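Local coordinates for PHD-type domain-containing protein (PDB 6VHF) that integrates, as Cfp1, into the histone H3 methyltransferase complex COMPASS, this chain being its RbBP5-interacting domain, whose zinc finger stabilises that integration, at residues I34-A37 with I38-E42; C130-K133 with K134-P137. All blocks are in the same frame, centred on the assembly; numbering follows the deposited sequence.

Contact 1: residues I34-A37 with I38-E42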
ATOM      1  N   ILE A  34       9.118   5.372  -0.159  1.00 43.37           N
ATOM      2  CA  ILE A  34       8.920   6.659  -0.816  1.00 39.85           C
ATOM      3  C   ILE A  34       9.691   7.752  -0.086  1.00 42.45           C
ATOM      4  O   ILE A  34      10.352   8.593  -0.709  1.00 39.64           O
ATOM      5  CB  ILE A  34       7.424   6.989  -0.894  1.00 38.95           C
ATOM      6  CG1 ILE A  34       6.681   5.941  -1.727  1.00 43.85           C
ATOM      7  CG2 ILE A  34       7.217   8.359  -1.499  1.00 44.87           C
ATOM      8  CD1 ILE A  34       5.157   6.069  -1.594  1.00 42.74           C
ATOM      9  N   GLU A  35       9.617   7.764   1.248  1.00 37.94           N
ATOM     10  CA  GLU A  35      10.426   8.708   2.008  1.00 44.08           C
ATOM     11  C   GLU A  35      11.917   8.516   1.728  1.00 42.82           C
ATOM     12  O   GLU A  35      12.649   9.493   1.558  1.00 40.01           O
ATOM     13  CB  GLU A  35      10.144   8.565   3.504  1.00 46.28           C
ATOM     14  CG  GLU A  35      10.034   9.887   4.238  1.00 54.22           C
ATOM     15  CD  GLU A  35       9.594   9.729   5.700  1.00 70.20           C
ATOM     16  OE1 GLU A  35      10.429  10.004   6.602  1.00 63.49           O
ATOM     17  OE2 GLU A  35       8.420   9.329   5.943  1.00 70.13           O
ATOM     18  N   LEU A  36      12.396   7.268   1.702  1.00 41.43           N
ATOM     19  CA  LEU A  36      13.815   7.057   1.425  1.00 41.17           C
ATOM     20  C   LEU A  36      14.190   7.593   0.044  1.00 42.18           C
ATOM     21  O   LEU A  36      15.265   8.185  -0.132  1.00 40.47           O
ATOM     22  CB  LEU A  36      14.174   5.578   1.562  1.00 34.29           C
ATOM     23  CG  LEU A  36      15.504   5.114   0.956  1.00 40.50           C
ATOM     24  CD1 LEU A  36      16.685   5.806   1.617  1.00 39.26           C
ATOM     25  CD2 LEU A  36      15.660   3.614   1.054  1.00 43.37           C
ATOM     26  N   ALA A  37      13.295   7.429  -0.935  1.00 36.90           N
ATOM     27  CA  ALA A  37      13.558   7.913  -2.284  1.00 38.82           C
ATOM     28  C   ALA A  37      13.626   9.433  -2.308  1.00 44.11           C
ATOM     29  O   ALA A  37      14.558  10.009  -2.886  1.00 42.52           O
ATOM     30  CB  ALA A  37      12.481   7.404  -3.246  1.00 42.90           C
ATOM     31  N   ILE A  38      12.670  10.094  -1.648  1.00 41.22           N
ATOM     32  CA  ILE A  38      12.701  11.546  -1.540  1.00 42.63           C
ATOM     33  C   ILE A  38      14.007  12.021  -0.902  1.00 41.06           C
ATOM     34  O   ILE A  38      14.658  12.929  -1.420  1.00 39.99           O
ATOM     35  CB  ILE A  38      11.463  12.043  -0.775  1.00 37.76           C
ATOM     36  CG1 ILE A  38      10.238  11.958  -1.674  1.00 45.63           C
ATOM     37  CG2 ILE A  38      11.642  13.483  -0.331  1.00 39.33           C
ATOM     38  CD1 ILE A  38       8.903  11.857  -0.911  1.00 43.72           C
ATOM     39  N   ALA A  39      14.429  11.390   0.208  1.00 41.03           N
ATOM     40  CA  ALA A  39      15.623  11.832   0.935  1.00 42.00           C
ATOM     41  C   ALA A  39      16.893  11.632   0.116  1.00 40.20           C
ATOM     42  O   ALA A  39      17.821  12.443   0.194  1.00 39.37           O
ATOM     43  CB  ALA A  39      15.762  11.083   2.261  1.00 37.55           C
ATOM     44  N   ARG A  40      16.977  10.520  -0.616  1.00 42.17           N
ATOM     45  CA  ARG A  40      18.137  10.263  -1.460  1.00 41.15           C
ATOM     46  C   ARG A  40      18.186  11.236  -2.623  1.00 39.99           C
ATOM     47  O   ARG A  40      19.274  11.606  -3.081  1.00 41.76           O
ATOM     48  CB  ARG A  40      18.108   8.822  -1.977  1.00 41.86           C
ATOM     49  CG  ARG A  40      18.421   7.774  -0.934  1.00 41.67           C
ATOM     50  CD  ARG A  40      18.432   6.373  -1.568  1.00 44.34           C
ATOM     51  NE  ARG A  40      19.253   6.344  -2.772  1.00 50.15           N
ATOM     52  CZ  ARG A  40      20.572   6.162  -2.761  1.00 52.07           C
ATOM     53  NH1 ARG A  40      21.203   5.961  -1.603  1.00 49.87           N
ATOM     54  NH2 ARG A  40      21.253   6.162  -3.906  1.00 47.62           N
ATOM     55  N   ARG A  41      17.017  11.676  -3.086  1.00 39.46           N
ATOM     56  CA  ARG A  41      16.943  12.697  -4.118  1.00 40.54           C
ATOM     57  C   ARG A  41      17.436  14.033  -3.586  1.00 42.53           C
ATOM     58  O   ARG A  41      18.241  14.709  -4.231  1.00 41.03           O
ATOM     59  CB  ARG A  41      15.502  12.809  -4.629  1.00 42.65           C
ATOM     60  CG  ARG A  41      15.342  13.859  -5.722  1.00 46.86           C
ATOM     61  CD  ARG A  41      13.885  14.207  -6.032  1.00 49.83           C
ATOM     62  NE  ARG A  41      13.853  15.260  -7.040  1.00 48.00           N
ATOM     63  CZ  ARG A  41      13.713  16.557  -6.786  1.00 48.41           C
ATOM     64  NH1 ARG A  41      13.535  16.984  -5.540  1.00 50.58           N
ATOM     65  NH2 ARG A  41      13.739  17.434  -7.788  1.00 49.09           N
ATOM     66  N   GLU A  42      16.990  14.417  -2.390  1.00 43.39           N
ATOM     67  CA  GLU A  42      17.469  15.659  -1.797  1.00 42.97           C
ATOM     68  C   GLU A  42      18.972  15.600  -1.537  1.00 42.99           C
ATOM     69  O   GLU A  42      19.673  16.597  -1.731  1.00 39.09           O
ATOM     70  CB  GLU A  42      16.691  15.961  -0.512  1.00 43.39           C
ATOM     71  CG  GLU A  42      17.251  17.126   0.306  1.00 54.67           C
ATOM     72  CD  GLU A  42      16.721  17.181   1.750  1.00 66.42           C
ATOM     73  OE1 GLU A  42      17.200  18.053   2.529  1.00 71.98           O
ATOM     74  OE2 GLU A  42      15.854  16.343   2.106  1.00 62.87           O
TER
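Leu-36 and Arg-40 lie side by side one turn apart on the long alpha-helix 4-46, where i to i+4 backbone bonds satisfy every carbonyl from Ile-34 to Ala-37. Ile-38 N gives its hydrogen to Ile-34 O at 2.9 Å in a nearly straight bond (170°). Ala-39 N and Arg-40 N pair likewise with the oxygens of Glu-35 and Leu-36. The last bond of the run, Arg-41 N to Ala-37 O, is slightly longer at 3.0 Å and more bent (150°). Within the second half, Glu-42 N repeats the pattern on Ile-38 O.

On one side of the helix, Leu-36 CD1 rests 3.7 Å from Arg-40 CG, so the leucine branch runs along the aliphatic stem of the arginine. Arg-40 CG also lies 3.3 Å from Leu-36 O, the oxygen that its own backbone N-H binds. A bend at chi3 (50°) turns the guanidinium off the line of this stem, and its NH2 reaches Pro-124 O as a hydrogen-bond donor. With an alanine here, Pro-124 O would probably be left without this donor and Leu-36 CD1 without the methylenes beside it.

Arg-41 leaves in another direction, extended from CG to NE. Its NH2 donates a hydrogen bond to Ile-56 O, and its NE a weak one to Cys-57 O, the carbonyl of a zinc ligand. The apolar side of the same turns faces helix 141-177: Trp-141 touches Ala-37 and Ile-38, while Leu-145 and Thr-146 meet Ile-34. There the two isoleucines cross at a slant, with Ile-34 CG2 3.9 Å from Ile-38 CD1, and Ile-38 CG1 sits 3.5 Å from Ile-34 O.

Contact 2: residues C130-K133 with K134-P137. With ZN (zinc ion), chain B.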
ATOM      1  N   CYS A 130      16.446   8.103 -11.362  1.00 57.92           N
ATOM      2  CA  CYS A 130      16.122   8.607 -12.689  1.00 56.81           C
ATOM      3  C   CYS A 130      16.562  10.055 -12.782  1.00 59.41           C
ATOM      4  O   CYS A 130      16.072  10.901 -12.025  1.00 60.66           O
ATOM      5  CB  CYS A 130      14.633   8.504 -12.977  1.00 61.12           C
ATOM      6  SG  CYS A 130      14.146   9.431 -14.431  1.00 62.67           S
ATOM      7  N   LEU A 131      17.479  10.338 -13.709  1.00 63.93           N
ATOM      8  CA  LEU A 131      18.081  11.662 -13.814  1.00 67.01           C
ATOM      9  C   LEU A 131      17.442  12.519 -14.907  1.00 68.44           C
ATOM     10  O   LEU A 131      18.007  13.556 -15.279  1.00 61.55           O
ATOM     11  CB  LEU A 131      19.596  11.555 -14.042  1.00 62.13           C
ATOM     12  CG  LEU A 131      20.501  11.066 -12.905  1.00 62.40           C
ATOM     13  CD1 LEU A 131      20.035  11.598 -11.537  1.00 57.39           C
ATOM     14  CD2 LEU A 131      20.598   9.539 -12.908  1.00 65.07           C
ATOM     15  N   ARG A 132      16.275  12.129 -15.419  1.00 65.88           N
ATOM     16  CA  ARG A 132      15.614  12.974 -16.401  1.00 66.03           C
ATOM     17  C   ARG A 132      15.229  14.305 -15.758  1.00 66.81           C
ATOM     18  O   ARG A 132      14.831  14.352 -14.594  1.00 64.14           O
ATOM     19  CB  ARG A 132      14.393  12.260 -16.985  1.00 70.23           C
ATOM     20  CG  ARG A 132      13.727  12.980 -18.162  1.00 77.32           C
ATOM     21  CD  ARG A 132      14.433  12.739 -19.516  1.00 80.08           C
ATOM     22  NE  ARG A 132      15.846  13.132 -19.511  1.00 79.61           N
ATOM     23  CZ  ARG A 132      16.284  14.381 -19.652  1.00 75.75           C
ATOM     24  NH1 ARG A 132      15.422  15.373 -19.814  1.00 76.20           N
ATOM     25  NH2 ARG A 132      17.586  14.645 -19.625  1.00 79.86           N
ATOM     26  N   LYS A 133      15.413  15.401 -16.497  1.00 67.80           N
ATOM     27  CA  LYS A 133      14.976  16.713 -16.029  1.00 69.39           C
ATOM     28  C   LYS A 133      13.566  16.986 -16.538  1.00 71.15           C
ATOM     29  O   LYS A 133      13.220  16.616 -17.663  1.00 75.01           O
ATOM     30  CB  LYS A 133      15.925  17.829 -16.488  1.00 73.03           C
ATOM     31  CG  LYS A 133      17.288  17.878 -15.764  1.00 72.52           C
ATOM     32  CD  LYS A 133      18.050  19.183 -16.062  1.00 72.13           C
ATOM     33  CE  LYS A 133      19.495  19.142 -15.549  1.00 73.62           C
ATOM     34  NZ  LYS A 133      20.228  17.899 -15.941  1.00 73.66           N
ATOM     35  N   LYS A 134      12.759  17.640 -15.704  1.00 70.59           N
ATOM     36  CA  LYS A 134      11.327  17.811 -15.960  1.00 76.86           C
ATOM     37  C   LYS A 134      10.707  16.503 -16.464  1.00 77.47           C
ATOM     38  O   LYS A 134      10.165  16.414 -17.567  1.00 79.23           O
ATOM     39  CB  LYS A 134      11.078  18.956 -16.942  1.00 79.78           C
ATOM     40  CG  LYS A 134      11.410  20.347 -16.409  1.00 78.66           C
ATOM     41  CD  LYS A 134      12.890  20.662 -16.540  1.00 78.45           C
ATOM     42  CE  LYS A 134      13.160  22.151 -16.366  1.00 83.35           C
ATOM     43  NZ  LYS A 134      12.507  22.691 -15.137  1.00 84.86           N
ATOM     44  N   CYS A 135      10.824  15.468 -15.640  1.00 75.84           N
ATOM     45  CA  CYS A 135      10.410  14.140 -16.063  1.00 75.23           C
ATOM     46  C   CYS A 135       8.892  14.022 -16.068  1.00 75.24           C
ATOM     47  O   CYS A 135       8.195  14.662 -15.275  1.00 75.57           O
ATOM     48  CB  CYS A 135      11.006  13.083 -15.152  1.00 69.70           C
ATOM     49  SG  CYS A 135      10.497  11.459 -15.596  1.00 70.52           S
ATOM     50  N   LYS A 136       8.383  13.193 -16.985  1.00 71.99           N
ATOM     51  CA  LYS A 136       6.946  13.084 -17.222  1.00 75.22           C
ATOM     52  C   LYS A 136       6.422  11.664 -17.009  1.00 73.95           C
ATOM     53  O   LYS A 136       5.293  11.503 -16.529  1.00 70.52           O
ATOM     54  CB  LYS A 136       6.596  13.582 -18.630  1.00 76.35           C
ATOM     55  CG  LYS A 136       6.732  15.098 -18.809  1.00 80.56           C
ATOM     56  CD  LYS A 136       6.328  15.851 -17.546  1.00 80.30           C
ATOM     57  CE  LYS A 136       5.961  17.292 -17.838  1.00 82.09           C
ATOM     58  NZ  LYS A 136       5.412  17.948 -16.622  1.00 83.24           N
ATOM     59  N   PRO A 137       7.175  10.614 -17.365  1.00 72.37           N
ATOM     60  CA  PRO A 137       6.787   9.265 -16.913  1.00 71.73           C
ATOM     61  C   PRO A 137       6.675   9.130 -15.398  1.00 74.60           C
ATOM     62  O   PRO A 137       5.875   8.315 -14.911  1.00 71.43           O
ATOM     63  CB  PRO A 137       7.908   8.379 -17.472  1.00 69.63           C
ATOM     64  CG  PRO A 137       8.369   9.095 -18.685  1.00 70.64           C
ATOM     65  CD  PRO A 137       8.220  10.560 -18.407  1.00 71.83           C
TER
HETATM   66 ZN    ZN B 601      11.667  10.146 -14.036  1.00 75.64          ZN
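Cys-130 SG and Cys-135 SG lie 4.3 Å apart because both hold the same zinc ion, the metal of this non-canonical finger. Cys-135 SG binds the zinc at 2.4 Å and Cys-130 SG at a longer 2.6 Å; Cys-57 and His-138 complete the site. In both cysteines the sulfur stands opposite the backbone N (chi1 178° in Cys-135), which swings it to the metal. Arg-132 N also donates to Cys-130 SG at 3.6 Å, a long but fairly straight bond (163°) that would help to stabilise a thiolate. Close by, Arg-132 CB meets Cys-135 CB at 3.9 Å.

The lysine side of the turn is looser and more open to solvent, Lys-134 being exposed. Lys-134 takes left-handed backbone angles that turn the chain back toward the metal, while the two lysine stems merely graze each other, Lys-133 CB being 4.2 Å from Lys-134 CD. Even here both ammonium groups find partners: Lys-134 NZ forms a salt bridge with Asp-55 and Lys-133 NZ bonds to Gly-51 O. The whole turn lies in the loop between helices 64-77 and 141-177, and backbone hydrogen bonds join it to Asp-55, Cys-57, Gly-58 and Tyr-59, in the connection that follows helix 4-46.

From the N terminus, contact 1 comes first, as consecutive turns near the end of helix 4-46; it closes no loop beyond the helical turn. The chain then runs through Cys-57 into helix 64-77 and, after a segment absent from the model, reaches contact 2, which closes a short metal-bound turn ahead of helix 141-177. The two are in series, neither enclosing nor crossing the other, with centres 15 Å apart and nearest atoms about 7 Å apart. The connection containing Ile-56 and Cys-57 bridges them: its backbone carbonyls receive hydrogen bonds from Arg-41 on one side, while Cys-57 shares the zinc on the other, tying the helical core to the finger at its end.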